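Long-range contacts in serpin-ZX (Arabidopsis thaliana, PDB 3LE2), which inhibits target proteases, including metacaspase-9 and RD21A, through cleavage of its reactive center loop and covalent trapping, and so limits programmed cell death: residues P92-A97 / L173-T178; G150-V155 / F328-I333. All coordinates share one frame; numbering follows the deposited sequence.

Contact 1: residues P92-A97 / L173-T178; sequences PKLSVA and LYFKGT. With ACT (acetate ion), chain D.
The carbonyl oxygen of K93 takes a hydrogen bond from K176 N, 2.8 Å from K93 O and in its carbonyl plane, and a CA-H...O contact from F175, whose CA is 3.2 Å from K93 O. They belong to the antiparallel pairing of strands 93-103 and 167-176, known in serpins as s2A and s3A of sheet A. K93 N to K176 O (2.7 Å) completes this hydrogen-bonded pair, and S95 with Y174 forms the next, its Y174 N to S95 O bond nearly straight at 172°. On the face bearing L94 and F175, apolar residues suit the packing against strand 382-388. F175 holds its ring with CG anti to the backbone N (chi1 170°), which lays it alongside P92 and L94: P92 CB is 3.6 Å from F175 CE1, and L94 CG meets the ring edge at CD1, 3.8 Å away. Further along this face, V96 CG2 and L173 CD1 are pressed to 3.5 Å. On the other face, the aliphatic part of K93 crosses to the edge of the Y174 ring, while its amine turns away to a salt bridge with D85. Past the strand end sits an acetate, probably from the crystallisation liquor, and T178 N makes a weak 3.2 Å bond to its O.

Contact 2: residues G150-V155 / F328-I333; sequences GLITEV and FHKACI
V155 and K330 bring their CA atoms to 5.5 Å where the irregular segment 150-155 passes over the extended strand 328-333 without pairing with it. A water bridges the two backbones, donating one hydrogen to V155 O (2.8 Å) and the other to H329 O (3.1 Å), so it ties the loop backbone to the strand. K330 contributes the largest single share of the contact. Its CG stands anti to the backbone N (chi1 -179°), and the chain then bends at chi2 (91°) and chi3 (138°), which carries the amine up beside the covering segment. The methylenes slide past branched apolar neighbours: K330 CG lies 3.9 Å from I152 CG2, and K330 CB 4.0 Å from V155 CG1. At the far end, K330 NZ gives a weak, long bond to E154 O (3.4 Å). A lysine suits this place because its methylene chain is apolar while its amine can reach the loop backbone. The carboxylate of E154 is not in contact with that amine, with E154 OE2 5.9 Å from K330 NZ, though its charge may still help to hold it. V155 CG1 also rests over F328 O and F328 CB, and V155 touches N141 and A144 of helix 129-147, a compact branched side chain between helix and strand. I152 packs instead on A172 and Y174 of strand 167-176, its N bonded to T148 OG1. H329 points away beneath the strand, where its NE2 bonds to S36 N. Such packing of the segment after helix 129-147 (helix F) over strand 326-335 (s5A) is typical of the serpin fold, with H329 at a position consistent with the shutter region.

In the fold
The two contacts meet across the parallel seam between strands 167-176 and 326-335, with centres about 11 Å apart. L173 N probably bonds to K330 O at 3.1 Å, joining strand 167-176 of contact 1 to strand 326-335 of contact 2. The Y174 ring also reaches up from the sheet to the covering segment, its CD2 lying 3.4 Å from L151 CD1, while I152 CD1 comes down to 3.7 Å from the backbone N of Y174. Both contacts lie away from the reactive bond R353-G354. That s3A and s5A are direct neighbours fits the native stressed state; in inhibitory serpins the cleaved reactive center loop inserts between these two strands, beneath the segment after helix F.

Contact 1: residues P92-A97 / L173-T178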
loop_
_atom_site.group_PDB
_atom_site.type_symbol
_atom_site.label_atom_id
_atom_site.label_comp_id
_atom_site.label_asym_id
_atom_site.label_seq_id
_atom_site.Cartn_x
_atom_site.Cartn_y
_atom_site.Cartn_z
ATOM N N PRO A 92 7.023 -7.976 -11.671
ATOM C CA PRO A 92 6.133 -8.556 -10.664
ATOM C C PRO A 92 4.713 -8.727 -11.182
ATOM O O PRO A 92 4.310 -8.159 -12.197
ATOM C CB PRO A 92 6.179 -7.523 -9.525
ATOM C CG PRO A 92 7.470 -6.807 -9.728
ATOM C CD PRO A 92 7.595 -6.699 -11.224
ATOM N N LYS A 93 3.960 -9.539 -10.471
ATOM C CA LYS A 93 2.573 -9.755 -10.788
ATOM C C LYS A 93 1.794 -8.777 -9.938
ATOM O O LYS A 93 1.979 -8.722 -8.721
ATOM C CB LYS A 93 2.180 -11.187 -10.430
ATOM C CG LYS A 93 0.688 -11.492 -10.575
ATOM C CD LYS A 93 0.306 -11.546 -12.047
ATOM C CE LYS A 93 -1.173 -11.788 -12.255
ATOM N NZ LYS A 93 -1.495 -11.615 -13.704
ATOM N N LEU A 94 0.946 -7.992 -10.590
ATOM C CA LEU A 94 0.044 -7.078 -9.906
ATOM C C LEU A 94 -1.332 -7.286 -10.474
ATOM O O LEU A 94 -1.492 -7.510 -11.675
ATOM C CB LEU A 94 0.424 -5.606 -10.126
ATOM C CG LEU A 94 1.636 -5.014 -9.404
ATOM C CD1 LEU A 94 2.936 -5.360 -10.127
ATOM C CD2 LEU A 94 1.469 -3.496 -9.300
ATOM N N SER A 95 -2.328 -7.193 -9.600
ATOM C CA SER A 95 -3.711 -7.297 -10.012
ATOM C C SER A 95 -4.538 -6.324 -9.175
ATOM O O SER A 95 -4.385 -6.256 -7.951
ATOM C CB SER A 95 -4.202 -8.736 -9.840
ATOM O OG SER A 95 -5.512 -8.855 -10.349
ATOM N N VAL A 96 -5.403 -5.570 -9.841
ATOM C CA VAL A 96 -6.159 -4.501 -9.203
ATOM C C VAL A 96 -7.662 -4.749 -9.289
ATOM O O VAL A 96 -8.172 -5.194 -10.316
ATOM C CB VAL A 96 -5.879 -3.162 -9.888
ATOM C CG1 VAL A 96 -6.859 -2.101 -9.399
ATOM C CG2 VAL A 96 -4.427 -2.743 -9.678
ATOM N N ALA A 97 -8.366 -4.465 -8.202
ATOM C CA ALA A 97 -9.818 -4.496 -8.203
ATOM C C ALA A 97 -10.308 -3.135 -7.742
ATOM O O ALA A 97 -9.950 -2.664 -6.663
ATOM C CB ALA A 97 -10.344 -5.593 -7.287
ATOM N N LEU A 173 -5.524 -4.580 -3.991
ATOM C CA LEU A 173 -4.295 -4.619 -4.765
ATOM C C LEU A 173 -3.532 -5.875 -4.387
ATOM O O LEU A 173 -3.156 -6.058 -3.225
ATOM C CB LEU A 173 -3.429 -3.362 -4.533
ATOM C CG LEU A 173 -2.135 -3.258 -5.361
ATOM C CD1 LEU A 173 -2.435 -3.176 -6.856
ATOM C CD2 LEU A 173 -1.226 -2.084 -4.951
ATOM N N TYR A 174 -3.326 -6.749 -5.370
ATOM C CA TYR A 174 -2.461 -7.909 -5.192
ATOM C C TYR A 174 -1.114 -7.650 -5.861
ATOM O O TYR A 174 -1.046 -7.134 -6.975
ATOM C CB TYR A 174 -3.116 -9.187 -5.744
ATOM C CG TYR A 174 -2.226 -10.415 -5.715
ATOM C CD1 TYR A 174 -2.218 -11.260 -4.610
ATOM C CD2 TYR A 174 -1.394 -10.738 -6.794
ATOM C CE1 TYR A 174 -1.414 -12.404 -4.567
ATOM C CE2 TYR A 174 -0.576 -11.883 -6.762
ATOM C CZ TYR A 174 -0.599 -12.708 -5.639
ATOM O OH TYR A 174 0.190 -13.837 -5.565
ATOM N N PHE A 175 -0.044 -8.013 -5.171
ATOM C CA PHE A 175 1.303 -7.882 -5.705
ATOM C C PHE A 175 2.086 -9.112 -5.304
ATOM O O PHE A 175 2.002 -9.570 -4.163
ATOM C CB PHE A 175 1.964 -6.608 -5.152
ATOM C CG PHE A 175 3.456 -6.479 -5.434
ATOM C CD1 PHE A 175 3.913 -5.693 -6.472
ATOM C CD2 PHE A 175 4.394 -7.069 -4.602
ATOM C CE1 PHE A 175 5.274 -5.539 -6.709
ATOM C CE2 PHE A 175 5.760 -6.911 -4.832
ATOM C CZ PHE A 175 6.195 -6.151 -5.886
ATOM N N LYS A 176 2.827 -9.661 -6.251
ATOM C CA LYS A 176 3.774 -10.714 -5.929
ATOM C C LYS A 176 4.969 -10.568 -6.837
ATOM O O LYS A 176 4.824 -10.535 -8.059
ATOM C CB LYS A 176 3.160 -12.107 -6.084
ATOM C CG LYS A 176 4.154 -13.224 -5.790
ATOM C CD LYS A 176 3.456 -14.556 -5.625
ATOM C CE LYS A 176 4.443 -15.678 -5.347
ATOM N NZ LYS A 176 3.730 -16.996 -5.217
ATOM N N GLY A 177 6.148 -10.462 -6.237
ATOM C CA GLY A 177 7.359 -10.256 -7.001
ATOM C C GLY A 177 8.449 -11.230 -6.607
ATOM O O GLY A 177 8.497 -11.707 -5.476
ATOM N N THR A 178 9.319 -11.521 -7.564
ATOM C CA THR A 178 10.522 -12.308 -7.329
ATOM C C THR A 178 11.683 -11.354 -7.048
ATOM O O THR A 178 11.836 -10.360 -7.751
ATOM C CB THR A 178 10.872 -13.135 -8.583
ATOM O OG1 THR A 178 9.856 -14.118 -8.809
ATOM C CG2 THR A 178 12.186 -13.832 -8.406
HETATM C C ACT D . 6.382 -12.501 -10.432
HETATM O O ACT D . 7.398 -11.844 -10.076
HETATM O OXT ACT D . 5.807 -13.178 -9.536
HETATM C CH3 ACT D . 5.880 -12.471 -11.853
#

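Contact 2: residues G150-V155 / F328-I333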
loop_
_atom_site.group_PDB
_atom_site.type_symbol
_atom_site.label_atom_id
_atom_site.label_comp_id
_atom_site.label_asym_id
_atom_site.label_seq_id
_atom_site.Cartn_x
_atom_site.Cartn_y
_atom_site.Cartn_z
ATOM N N GLY A 150 -8.790 -14.709 -8.885
ATOM C CA GLY A 150 -8.850 -15.560 -7.708
ATOM C C GLY A 150 -7.819 -15.262 -6.628
ATOM O O GLY A 150 -7.785 -15.932 -5.599
ATOM N N LEU A 151 -6.980 -14.253 -6.848
ATOM C CA LEU A 151 -5.901 -13.967 -5.908
ATOM C C LEU A 151 -6.437 -13.352 -4.612
ATOM O O LEU A 151 -6.063 -13.759 -3.505
ATOM C CB LEU A 151 -4.842 -13.078 -6.569
ATOM C CG LEU A 151 -4.173 -13.743 -7.789
ATOM C CD1 LEU A 151 -3.308 -12.771 -8.665
ATOM C CD2 LEU A 151 -3.368 -14.961 -7.338
ATOM N N ILE A 152 -7.334 -12.380 -4.759
ATOM C CA ILE A 152 -7.993 -11.779 -3.606
ATOM C C ILE A 152 -9.459 -12.200 -3.558
ATOM O O ILE A 152 -10.153 -12.212 -4.576
ATOM C CB ILE A 152 -7.841 -10.254 -3.599
ATOM C CG1 ILE A 152 -6.369 -9.894 -3.378
ATOM C CG2 ILE A 152 -8.731 -9.645 -2.519
ATOM C CD1 ILE A 152 -6.061 -8.461 -3.607
ATOM N N THR A 153 -9.926 -12.539 -2.366
ATOM C CA THR A 153 -11.083 -13.401 -2.256
ATOM C C THR A 153 -12.256 -12.790 -1.484
ATOM O O THR A 153 -13.419 -13.100 -1.761
ATOM C CB THR A 153 -10.653 -14.756 -1.644
ATOM O OG1 THR A 153 -11.331 -15.824 -2.312
ATOM C CG2 THR A 153 -10.917 -14.802 -0.135
ATOM N N GLU A 154 -11.954 -11.907 -0.539
ATOM C CA GLU A 154 -12.978 -11.396 0.366
ATOM C C GLU A 154 -12.758 -9.946 0.821
ATOM O O GLU A 154 -12.474 -9.694 1.994
ATOM C CB GLU A 154 -13.071 -12.304 1.590
ATOM C CG GLU A 154 -14.042 -11.823 2.653
ATOM C CD GLU A 154 -14.500 -12.945 3.563
ATOM O OE1 GLU A 154 -14.682 -14.076 3.062
ATOM O OE2 GLU A 154 -14.682 -12.696 4.775
ATOM N N VAL A 155 -12.918 -8.998 -0.097
ATOM C CA VAL A 155 -12.779 -7.584 0.249
ATOM C C VAL A 155 -13.778 -7.096 1.307
ATOM O O VAL A 155 -13.388 -6.396 2.228
ATOM C CB VAL A 155 -12.834 -6.674 -0.995
ATOM C CG1 VAL A 155 -12.308 -5.275 -0.647
ATOM C CG2 VAL A 155 -11.999 -7.278 -2.105
ATOM N N PHE A 328 -13.994 0.047 1.329
ATOM C CA PHE A 328 -13.441 -1.272 1.640
ATOM C C PHE A 328 -12.142 -1.531 0.883
ATOM O O PHE A 328 -12.109 -1.472 -0.351
ATOM C CB PHE A 328 -14.472 -2.360 1.323
ATOM C CG PHE A 328 -15.711 -2.293 2.183
ATOM C CD1 PHE A 328 -16.931 -1.886 1.647
ATOM C CD2 PHE A 328 -15.653 -2.635 3.537
ATOM C CE1 PHE A 328 -18.095 -1.842 2.445
ATOM C CE2 PHE A 328 -16.798 -2.582 4.340
ATOM C CZ PHE A 328 -18.021 -2.183 3.792
ATOM N N HIS A 329 -11.073 -1.811 1.624
ATOM C CA HIS A 329 -9.766 -2.048 1.011
ATOM C C HIS A 329 -9.130 -3.344 1.489
ATOM O O HIS A 329 -9.173 -3.685 2.673
ATOM C CB HIS A 329 -8.807 -0.872 1.280
ATOM C CG HIS A 329 -7.428 -1.075 0.724
ATOM N ND1 HIS A 329 -7.162 -1.074 -0.631
ATOM C CD2 HIS A 329 -6.235 -1.270 1.341
ATOM C CE1 HIS A 329 -5.870 -1.277 -0.824
ATOM N NE2 HIS A 329 -5.283 -1.393 0.355
ATOM N N LYS A 330 -8.522 -4.057 0.555
ATOM C CA LYS A 330 -7.817 -5.273 0.886
ATOM C C LYS A 330 -6.479 -5.337 0.158
ATOM O O LYS A 330 -6.372 -4.978 -1.025
ATOM C CB LYS A 330 -8.666 -6.498 0.533
ATOM C CG LYS A 330 -8.014 -7.850 0.882
ATOM C CD LYS A 330 -8.384 -8.329 2.280
ATOM C CE LYS A 330 -8.675 -9.824 2.280
ATOM N NZ LYS A 330 -9.439 -10.263 3.477
ATOM N N ALA A 331 -5.475 -5.820 0.883
ATOM C CA ALA A 331 -4.132 -5.964 0.388
ATOM C C ALA A 331 -3.529 -7.222 0.998
ATOM O O ALA A 331 -3.972 -7.688 2.047
ATOM C CB ALA A 331 -3.320 -4.750 0.798
ATOM N N CYS A 332 -2.514 -7.778 0.349
ATOM C CA CYS A 332 -1.773 -8.883 0.954
ATOM C C CYS A 332 -0.291 -8.753 0.614
ATOM O O CYS A 332 0.075 -8.101 -0.361
ATOM C CB CYS A 332 -2.302 -10.233 0.472
ATOM S SG CYS A 332 -1.985 -10.478 -1.266
ATOM N N ILE A 333 0.554 -9.375 1.425
ATOM C CA ILE A 333 1.994 -9.275 1.251
ATOM C C ILE A 333 2.633 -10.594 1.625
ATOM O O ILE A 333 2.064 -11.393 2.378
ATOM C CB ILE A 333 2.618 -8.113 2.062
ATOM C CG1 ILE A 333 4.055 -7.842 1.596
ATOM C CG2 ILE A 333 2.568 -8.403 3.557
ATOM C CD1 ILE A 333 4.166 -7.376 0.145
HETATM O O HOH W 1 -11.611 -5.107 3.928
#